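Local coordinates for protein pre-crRNA processing endonuclease (Streptococcus mutans, PDB 4R0J) that probably cleaves precursor CRISPR RNA as a Cas5-family (subtype I-C) endonuclease of the antiviral defence system, at residues 55-60 against 103-108. Numbering follows the deposited sequence.
Sequences PTFTNV and FHFIWN
With CG of H104 set between its own backbone N and carbonyl carbon (chi1 63°), the imidazole stands beside V60 and offers it a face: V60 CB sits 3.8 Å from the ring centroid, a CH-pi contact displaced toward the NE2–CE1 rim. V60 CG1, anti to the backbone N (chi1 -179°), runs on along the same rim and reaches CE1 at 3.6 Å, while CG2 turns to I106 CG1. These side chains share one face of an antiparallel pair of strands with T58, whose CB meets I106 CG1. T58–I106 and V60–H104 are hydrogen-bonded pairs, each closed by two N–H···O bonds; the shortest, V60 N to H104 O, is 2.7 Å. On the other face N59 OD1 lies 3.6 Å from F105 CB and is buried without a hydrogen-bond partner, whereas its ND2 is held by D49 and the carbonyl of Y52. The rings of F57 and F105 meet obliquely, planes at 37° and centroids 4.7 Å apart. Beyond F57, N108 N bonds T56 O at 2.9 Å, and N108 ND2 reaches a lone pair of P55 O in the carbonyl plane; N110 N holds OD1. The pair joins strands 57-66 and 97-107, central in the large antiparallel sheet of this Cas5-family protein; helices 41-51 and 120-132 pack over the face carrying N59 and F105.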
# COMPACT_ATOMS: atom_id res chain seq x y z
N PRO A 55 13.06 -0.14 11.59
CA PRO A 55 13.18 -1.60 11.47
C PRO A 55 12.73 -2.34 12.74
O PRO A 55 12.59 -3.57 12.73
CB PRO A 55 14.68 -1.82 11.22
CG PRO A 55 15.34 -0.55 11.68
CD PRO A 55 14.35 0.55 11.41
N THR A 56 12.48 -1.60 13.81
CA THR A 56 11.94 -2.20 15.04
C THR A 56 10.62 -2.89 14.74
O THR A 56 10.31 -3.94 15.31
CB THR A 56 11.69 -1.14 16.12
OG1 THR A 56 12.91 -0.41 16.37
CG2 THR A 56 11.22 -1.80 17.44
N PHE A 57 9.85 -2.29 13.83
CA PHE A 57 8.50 -2.77 13.52
C PHE A 57 8.29 -2.98 12.03
O PHE A 57 9.10 -2.55 11.21
CB PHE A 57 7.43 -1.85 14.13
CG PHE A 57 7.42 -0.45 13.58
CD1 PHE A 57 6.74 -0.16 12.40
CD2 PHE A 57 8.04 0.59 14.25
CE1 PHE A 57 6.71 1.13 11.88
CE2 PHE A 57 8.02 1.89 13.74
CZ PHE A 57 7.35 2.15 12.55
N THR A 58 7.21 -3.68 11.71
CA THR A 58 6.84 -3.97 10.35
C THR A 58 5.42 -3.46 10.11
O THR A 58 4.49 -3.86 10.82
CB THR A 58 6.87 -5.49 10.08
OG1 THR A 58 8.21 -5.98 10.29
CG2 THR A 58 6.42 -5.79 8.64
N ASN A 59 5.27 -2.59 9.12
CA ASN A 59 3.94 -2.13 8.73
C ASN A 59 3.25 -3.22 7.94
O ASN A 59 3.86 -3.84 7.07
CB ASN A 59 4.04 -0.86 7.89
CG ASN A 59 4.39 0.35 8.72
OD1 ASN A 59 3.91 0.50 9.84
ND2 ASN A 59 5.24 1.20 8.18
N VAL A 60 1.99 -3.45 8.27
CA VAL A 60 1.20 -4.51 7.65
C VAL A 60 -0.05 -3.87 7.07
O VAL A 60 -0.90 -3.40 7.80
CB VAL A 60 0.81 -5.60 8.67
CG1 VAL A 60 0.01 -6.71 7.99
CG2 VAL A 60 2.06 -6.17 9.34
N PHE A 103 -4.15 -0.16 7.94
CA PHE A 103 -2.90 -0.84 8.24
C PHE A 103 -2.62 -0.81 9.74
O PHE A 103 -3.27 -0.09 10.50
CB PHE A 103 -1.73 -0.24 7.45
CG PHE A 103 -1.36 1.15 7.88
CD1 PHE A 103 -2.08 2.25 7.43
CD2 PHE A 103 -0.27 1.36 8.72
CE1 PHE A 103 -1.72 3.54 7.83
CE2 PHE A 103 0.08 2.64 9.12
CZ PHE A 103 -0.64 3.73 8.67
N HIS A 104 -1.65 -1.61 10.14
CA HIS A 104 -1.22 -1.64 11.53
C HIS A 104 0.23 -2.02 11.50
O HIS A 104 0.76 -2.33 10.43
CB HIS A 104 -2.03 -2.66 12.33
CG HIS A 104 -1.84 -4.08 11.88
ND1 HIS A 104 -2.63 -4.67 10.92
CD2 HIS A 104 -0.95 -5.03 12.27
CE1 HIS A 104 -2.24 -5.92 10.73
NE2 HIS A 104 -1.22 -6.16 11.54
N PHE A 105 0.89 -2.00 12.65
CA PHE A 105 2.24 -2.53 12.71
C PHE A 105 2.40 -3.59 13.80
O PHE A 105 1.59 -3.68 14.73
CB PHE A 105 3.33 -1.44 12.81
CG PHE A 105 3.24 -0.56 14.04
CD1 PHE A 105 3.82 -0.96 15.25
CD2 PHE A 105 2.67 0.70 13.96
CE1 PHE A 105 3.77 -0.13 16.38
CE2 PHE A 105 2.63 1.53 15.07
CZ PHE A 105 3.18 1.12 16.29
N ILE A 106 3.42 -4.42 13.61
CA ILE A 106 3.76 -5.47 14.55
C ILE A 106 5.27 -5.36 14.76
O ILE A 106 5.95 -4.70 13.97
CB ILE A 106 3.43 -6.86 13.98
CG1 ILE A 106 4.21 -7.09 12.68
CG2 ILE A 106 1.91 -7.01 13.72
CD1 ILE A 106 4.09 -8.52 12.14
N TRP A 107 5.79 -6.03 15.78
CA TRP A 107 7.24 -6.02 15.98
C TRP A 107 7.91 -6.89 14.93
O TRP A 107 7.38 -7.93 14.54
CB TRP A 107 7.61 -6.50 17.39
CG TRP A 107 7.02 -5.69 18.52
CD1 TRP A 107 6.45 -6.17 19.65
CD2 TRP A 107 6.93 -4.26 18.60
NE1 TRP A 107 6.02 -5.13 20.45
CE2 TRP A 107 6.29 -3.94 19.81
CE3 TRP A 107 7.32 -3.21 17.75
CZ2 TRP A 107 6.04 -2.63 20.22
CZ3 TRP A 107 7.07 -1.90 18.15
CH2 TRP A 107 6.44 -1.63 19.38
N ASN A 108 9.07 -6.46 14.46
CA ASN A 108 9.79 -7.17 13.41
C ASN A 108 10.54 -8.37 14.00
O ASN A 108 11.56 -8.21 14.66
CB ASN A 108 10.76 -6.19 12.74
CG ASN A 108 11.52 -6.80 11.58
OD1 ASN A 108 11.47 -8.01 11.34
ND2 ASN A 108 12.24 -5.95 10.85